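Local coordinates for SPbeta prophage-derived uncharacterized protein YopX (Bacillus subtilis, PDB 2I2L) that is of unknown function, a homodimeric all-beta protein encoded by the SPbeta prophage and the namesake of the YopX family, at residues 53-58 with 122-127; 84-89 with 93-98. All coordinates share one frame; numbering follows the deposited sequence.

Followed from the N terminus, the chain first passes through residues 53-58, on a strand of the antiparallel sheet that also holds strands 5-8, 13-15 and 63-65. It then builds the hairpin of interaction 2, where 84-89 turns back after a short loop to pair with 93-98. Interaction 1 closes last, when 122-127, just beyond strand 115-122, reaches back to 53-58, so the small loop of interaction 2 lies wholly within the much longer one of interaction 1. The two centres are about 13 Å apart. Phe-93 packs against Trp-56, Gly-57 and Ala-58, joining the five-stranded to the four-stranded sheet, while Val-123 touches Glu-85 within the five-stranded part.

Interaction 1 of 2, residues 53-58 with 122-127; sequences ALMWGA and DVYQNP
Tyr-124 carries this contact from its side of the interface, reaching from the loop 122-127 to Ala-53 and Met-55 on the strand 53-58. The approach is made by side chains, as the backbones stay well apart: the CA atoms of Ala-53 and Tyr-124 are 9.1 Å from each other. Apolar packing comes first. The methyl CB of Ala-53 lies against the phenol end of the ring, 3.6 Å from Tyr-124 CZ, and also touches the hydroxyl oxygen. On the same ring, the selenium of Met-55, present as selenomethionine, sits beside the CD1-CE1 bond, with SE 3.7 Å from Tyr-124 CE1. This is a Met-aromatic contact of oblique geometry: SE is 4.7 Å from the ring centroid and 64° off the ring normal. With CG anti to the carbonyl carbon (chi1 -60°), the Met-55 chain runs out toward the loop and, bending at its last torsion, sets its selenium beside the ring.

No hydrogen bond crosses between the segments; those within 122-127 hold the base from which the tyrosine projects. Asp-122 OD1 accepts the backbone N of Gln-125 at 2.7 Å, nearly in line with the carboxylate C-O bond. The side chain of Asn-126 answers in the other direction, its OD1 taking the backbone N of Asp-122 at 2.8 Å from above the amide plane. A backbone bond from Asn-126 N to Asp-122 O, 2.9 Å, closes the same turn.

Beyond the two segments, Trp-8 meets the tyrosine ring, and Met-13 touches both Met-55 and Asp-122. The bond from Gln-125 N to Asp-122 OD1 makes an Asx motif following strand 115-122, from which Tyr-124 docks onto the four-stranded antiparallel sheet.

Interaction 2 of 2, residues 84-89 with 93-98; sequences CEVKFS and FQVDVS
Phe-88 and Phe-93 stack against each other where the two strands of the hairpin come closest, their CA atoms 4.4 Å apart in an antiparallel non-hydrogen-bonded pair. The rings form an offset stack, centroids 4.2 Å apart and planes inclined by 22°, with Phe-93 CE2 over one face of Phe-88 toward its rim. Phe-88 CB adds a CH-pi contact, almost directly above the centre of the Phe-93 ring at 4.1 Å. The two rings come from neighbouring strands with different first torsions, Phe-88 CG trans to its backbone N (chi1 177°) and Phe-93 CG beside its own, and in these positions they overlap with an offset.

Other apolar contacts continue along the strands. Val-86 CG1 meets the edge of the Phe-93 ring near its plane, 4.1 Å from CD1, and Cys-84 CB packs on Val-95 CG2 at 3.6 Å. The thiol of Cys-84 extends alongside Asp-96.

The backbone bonds belong to the hydrogen-bonded pair of Lys-87 and Gln-94. Lys-87 N donates to Gln-94 O at 3.2 Å, while the return bond from Gln-94 N to Lys-87 O is weak, its N-H...O angle being only 127°. Gln-94 adds a third bond through its side chain: NE2 donates to Ser-89 O at 3.0 Å, with the acceptor close to the amide plane of the glutamine but NE2 well above the carbonyl plane of Ser-89.

The hairpin occupies the second and third places of a five-stranded antiparallel sheet. Strand 68-74 flanks it through backbone bonds to Cys-84 and Val-86, strand 106-108 joins Val-95 through Thr-107, and Phe-88 packs on Asn-2 of the second subunit.

Interaction 1 of 2, residues 53-58 with 122-127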
loop_
_atom_site.group_PDB
_atom_site.type_symbol
_atom_site.label_atom_id
_atom_site.label_comp_id
_atom_site.label_asym_id
_atom_site.label_seq_id
_atom_site.Cartn_x
_atom_site.Cartn_y
_atom_site.Cartn_z
ATOM N N ALA B 53 -6.548 14.174 -2.880
ATOM C CA ALA B 53 -6.465 12.735 -2.665
ATOM C C ALA B 53 -5.048 12.213 -2.395
ATOM O O ALA B 53 -4.079 12.654 -3.027
ATOM C CB ALA B 53 -7.067 12.002 -3.866
ATOM N N LEU B 54 -4.945 11.272 -1.454
ATOM C CA LEU B 54 -3.677 10.641 -1.085
ATOM C C LEU B 54 -3.550 9.318 -1.867
ATOM O O LEU B 54 -4.399 8.434 -1.744
ATOM C CB LEU B 54 -3.654 10.343 0.424
ATOM C CG LEU B 54 -2.320 10.317 1.194
ATOM C CD1 LEU B 54 -2.533 9.696 2.551
ATOM C CD2 LEU B 54 -1.269 9.527 0.443
HETATM N N MSE B 55 -2.495 9.190 -2.669
HETATM C CA MSE B 55 -2.249 7.971 -3.446
HETATM C C MSE B 55 -0.876 7.345 -3.137
HETATM O O MSE B 55 0.181 7.970 -3.321
HETATM C CB MSE B 55 -2.340 8.276 -4.932
HETATM C CG MSE B 55 -3.693 8.810 -5.368
HETATM SE SE MSE B 55 -3.469 10.000 -6.895
HETATM C CE MSE B 55 -2.867 11.552 -5.910
ATOM N N TRP B 56 -0.897 6.103 -2.663
ATOM C CA TRP B 56 0.339 5.406 -2.343
ATOM C C TRP B 56 1.000 4.796 -3.570
ATOM O O TRP B 56 0.362 4.570 -4.611
ATOM C CB TRP B 56 0.088 4.293 -1.331
ATOM C CG TRP B 56 -0.427 4.772 -0.028
ATOM C CD1 TRP B 56 -1.660 4.536 0.493
ATOM C CD2 TRP B 56 0.282 5.549 0.948
ATOM N NE1 TRP B 56 -1.769 5.117 1.734
ATOM C CE2 TRP B 56 -0.592 5.745 2.038
ATOM C CE3 TRP B 56 1.566 6.093 1.008
ATOM C CZ2 TRP B 56 -0.219 6.462 3.180
ATOM C CZ3 TRP B 56 1.937 6.805 2.151
ATOM C CH2 TRP B 56 1.042 6.981 3.218
ATOM N N GLY B 57 2.288 4.519 -3.434
ATOM C CA GLY B 57 3.001 3.919 -4.535
ATOM C C GLY B 57 3.530 2.555 -4.161
ATOM O O GLY B 57 3.718 2.258 -2.994
ATOM N N ALA B 58 3.751 1.722 -5.165
ATOM C CA ALA B 58 4.295 0.391 -4.973
ATOM C C ALA B 58 5.416 0.232 -6.000
ATOM O O ALA B 58 5.326 0.729 -7.123
ATOM C CB ALA B 58 3.213 -0.670 -5.210
ATOM N N ASP B 122 -2.648 10.015 -14.965
ATOM C CA ASP B 122 -3.469 9.608 -13.827
ATOM C C ASP B 122 -4.890 10.136 -13.946
ATOM O O ASP B 122 -5.184 10.994 -14.777
ATOM C CB ASP B 122 -2.843 10.078 -12.516
ATOM C CG ASP B 122 -2.511 11.550 -12.522
ATOM O OD1 ASP B 122 -3.437 12.379 -12.388
ATOM O OD2 ASP B 122 -1.315 11.873 -12.667
ATOM N N VAL B 123 -5.767 9.605 -13.110
ATOM C CA VAL B 123 -7.167 9.989 -13.115
ATOM C C VAL B 123 -7.395 11.459 -12.794
ATOM O O VAL B 123 -8.400 12.042 -13.219
ATOM C CB VAL B 123 -7.938 9.123 -12.131
ATOM N N TYR B 124 -6.473 12.073 -12.055
ATOM C CA TYR B 124 -6.659 13.475 -11.694
ATOM C C TYR B 124 -6.195 14.513 -12.712
ATOM O O TYR B 124 -6.857 15.530 -12.907
ATOM C CB TYR B 124 -6.044 13.756 -10.319
ATOM C CG TYR B 124 -6.743 12.989 -9.213
ATOM C CD1 TYR B 124 -6.271 11.745 -8.797
ATOM C CD2 TYR B 124 -7.908 13.472 -8.629
ATOM C CE1 TYR B 124 -6.939 11.002 -7.837
ATOM C CE2 TYR B 124 -8.587 12.734 -7.671
ATOM C CZ TYR B 124 -8.096 11.498 -7.281
ATOM O OH TYR B 124 -8.777 10.740 -6.361
ATOM N N GLN B 125 -5.077 14.269 -13.378
ATOM C CA GLN B 125 -4.597 15.233 -14.360
ATOM C C GLN B 125 -4.943 14.848 -15.795
ATOM O O GLN B 125 -4.718 15.625 -16.723
ATOM C CB GLN B 125 -3.085 15.405 -14.223
ATOM C CG GLN B 125 -2.678 15.971 -12.886
ATOM C CD GLN B 125 -1.199 16.247 -12.796
ATOM O OE1 GLN B 125 -0.375 15.328 -12.820
ATOM N NE2 GLN B 125 -0.846 17.527 -12.692
ATOM N N ASN B 126 -5.491 13.654 -15.979
ATOM C CA ASN B 126 -5.831 13.203 -17.314
ATOM C C ASN B 126 -7.186 12.501 -17.360
ATOM O O ASN B 126 -7.305 11.366 -17.845
ATOM C CB ASN B 126 -4.739 12.260 -17.849
ATOM C CG ASN B 126 -3.342 12.689 -17.440
ATOM O OD1 ASN B 126 -2.918 12.455 -16.310
ATOM N ND2 ASN B 126 -2.623 13.329 -18.352
ATOM N N PRO B 127 -8.229 13.154 -16.831
ATOM C CA PRO B 127 -9.549 12.513 -16.869
ATOM C C PRO B 127 -9.978 12.475 -18.333
ATOM O O PRO B 127 -9.483 13.260 -19.149
ATOM C CB PRO B 127 -10.411 13.451 -16.033
ATOM C CG PRO B 127 -9.778 14.796 -16.293
ATOM C CD PRO B 127 -8.297 14.488 -16.214
#

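Interaction 2 of 2, residues 84-89 with 93-98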
loop_
_atom_site.group_PDB
_atom_site.type_symbol
_atom_site.label_atom_id
_atom_site.label_comp_id
_atom_site.label_asym_id
_atom_site.label_seq_id
_atom_site.Cartn_x
_atom_site.Cartn_y
_atom_site.Cartn_z
ATOM N N CYS B 84 -6.059 1.349 -19.040
ATOM C CA CYS B 84 -6.724 0.961 -17.798
ATOM C C CYS B 84 -6.230 1.703 -16.584
ATOM O O CYS B 84 -5.049 2.032 -16.492
ATOM C CB CYS B 84 -6.559 -0.539 -17.558
ATOM S SG CYS B 84 -7.361 -1.547 -18.817
ATOM N N GLU B 85 -7.142 1.954 -15.651
ATOM C CA GLU B 85 -6.815 2.661 -14.420
ATOM C C GLU B 85 -6.389 1.702 -13.316
ATOM O O GLU B 85 -7.039 0.685 -13.083
ATOM C CB GLU B 85 -8.017 3.486 -13.949
ATOM C CG GLU B 85 -8.017 3.830 -12.460
ATOM C CD GLU B 85 -9.170 4.746 -12.077
ATOM O OE1 GLU B 85 -10.275 4.572 -12.641
ATOM O OE2 GLU B 85 -8.977 5.629 -11.211
ATOM N N VAL B 86 -5.287 2.041 -12.653
ATOM C CA VAL B 86 -4.752 1.249 -11.561
ATOM C C VAL B 86 -5.422 1.694 -10.266
ATOM O O VAL B 86 -5.249 2.833 -9.819
ATOM C CB VAL B 86 -3.230 1.450 -11.437
ATOM C CG1 VAL B 86 -2.691 0.667 -10.258
ATOM C CG2 VAL B 86 -2.552 1.023 -12.724
ATOM N N LYS B 87 -6.202 0.791 -9.680
ATOM C CA LYS B 87 -6.905 1.064 -8.433
ATOM C C LYS B 87 -6.249 0.247 -7.328
ATOM O O LYS B 87 -5.856 -0.902 -7.537
ATOM C CB LYS B 87 -8.377 0.640 -8.522
ATOM C CG LYS B 87 -9.126 1.015 -9.805
ATOM C CD LYS B 87 -10.614 0.687 -9.642
ATOM C CE LYS B 87 -11.425 0.969 -10.896
ATOM N NZ LYS B 87 -11.127 0.012 -11.992
ATOM N N PHE B 88 -6.121 0.830 -6.149
ATOM C CA PHE B 88 -5.530 0.099 -5.044
ATOM C C PHE B 88 -6.681 -0.282 -4.132
ATOM O O PHE B 88 -7.169 0.536 -3.344
ATOM C CB PHE B 88 -4.511 0.973 -4.316
ATOM C CG PHE B 88 -3.898 0.321 -3.118
ATOM C CD1 PHE B 88 -3.504 -1.011 -3.160
ATOM C CD2 PHE B 88 -3.706 1.039 -1.947
ATOM C CE1 PHE B 88 -2.930 -1.623 -2.053
ATOM C CE2 PHE B 88 -3.133 0.437 -0.838
ATOM C CZ PHE B 88 -2.745 -0.903 -0.896
ATOM N N SER B 89 -7.127 -1.530 -4.278
ATOM C CA SER B 89 -8.244 -2.058 -3.502
ATOM C C SER B 89 -8.005 -3.497 -3.037
ATOM O O SER B 89 -7.439 -4.303 -3.777
ATOM C CB SER B 89 -9.512 -2.000 -4.351
ATOM O OG SER B 89 -10.530 -2.804 -3.787
ATOM N N PHE B 93 -2.732 -3.744 -5.879
ATOM C CA PHE B 93 -2.757 -2.749 -6.942
ATOM C C PHE B 93 -3.220 -3.521 -8.165
ATOM O O PHE B 93 -2.408 -4.026 -8.940
ATOM C CB PHE B 93 -1.354 -2.185 -7.180
ATOM C CG PHE B 93 -0.965 -1.116 -6.210
ATOM C CD1 PHE B 93 -0.932 0.216 -6.604
ATOM C CD2 PHE B 93 -0.677 -1.427 -4.892
ATOM C CE1 PHE B 93 -0.622 1.231 -5.691
ATOM C CE2 PHE B 93 -0.367 -0.419 -3.969
ATOM C CZ PHE B 93 -0.340 0.912 -4.372
ATOM N N GLN B 94 -4.532 -3.639 -8.316
ATOM C CA GLN B 94 -5.101 -4.361 -9.440
ATOM C C GLN B 94 -5.330 -3.454 -10.639
ATOM O O GLN B 94 -5.396 -2.228 -10.506
ATOM C CB GLN B 94 -6.414 -5.010 -9.016
ATOM C CG GLN B 94 -7.269 -4.126 -8.125
ATOM C CD GLN B 94 -8.533 -4.817 -7.667
ATOM O OE1 GLN B 94 -9.417 -5.111 -8.469
ATOM N NE2 GLN B 94 -8.623 -5.086 -6.370
ATOM N N VAL B 95 -5.439 -4.070 -11.810
ATOM C CA VAL B 95 -5.671 -3.354 -13.061
ATOM C C VAL B 95 -6.468 -4.266 -13.984
ATOM O O VAL B 95 -6.219 -5.481 -14.038
ATOM C CB VAL B 95 -4.348 -2.977 -13.755
ATOM C CG1 VAL B 95 -3.551 -4.235 -14.090
ATOM C CG2 VAL B 95 -4.639 -2.178 -15.011
ATOM N N ASP B 96 -7.428 -3.690 -14.705
ATOM C CA ASP B 96 -8.253 -4.485 -15.608
ATOM C C ASP B 96 -7.431 -5.113 -16.717
ATOM O O ASP B 96 -6.649 -4.436 -17.379
ATOM C CB ASP B 96 -9.361 -3.635 -16.225
ATOM C CG ASP B 96 -10.126 -4.382 -17.304
ATOM O OD1 ASP B 96 -9.541 -4.631 -18.382
ATOM O OD2 ASP B 96 -11.306 -4.732 -17.073
ATOM N N VAL B 97 -7.603 -6.414 -16.910
ATOM C CA VAL B 97 -6.881 -7.126 -17.952
ATOM C C VAL B 97 -7.879 -7.780 -18.888
ATOM O O VAL B 97 -7.495 -8.474 -19.826
ATOM C CB VAL B 97 -5.949 -8.216 -17.367
ATOM C CG1 VAL B 97 -4.630 -7.602 -16.922
ATOM C CG2 VAL B 97 -6.624 -8.892 -16.193
ATOM N N SER B 98 -9.162 -7.534 -18.629
ATOM C CA SER B 98 -10.255 -8.094 -19.422
ATOM C C SER B 98 -10.004 -8.116 -20.928
ATOM O O SER B 98 -10.602 -8.919 -21.642
ATOM C CB SER B 98 -11.554 -7.345 -19.124
#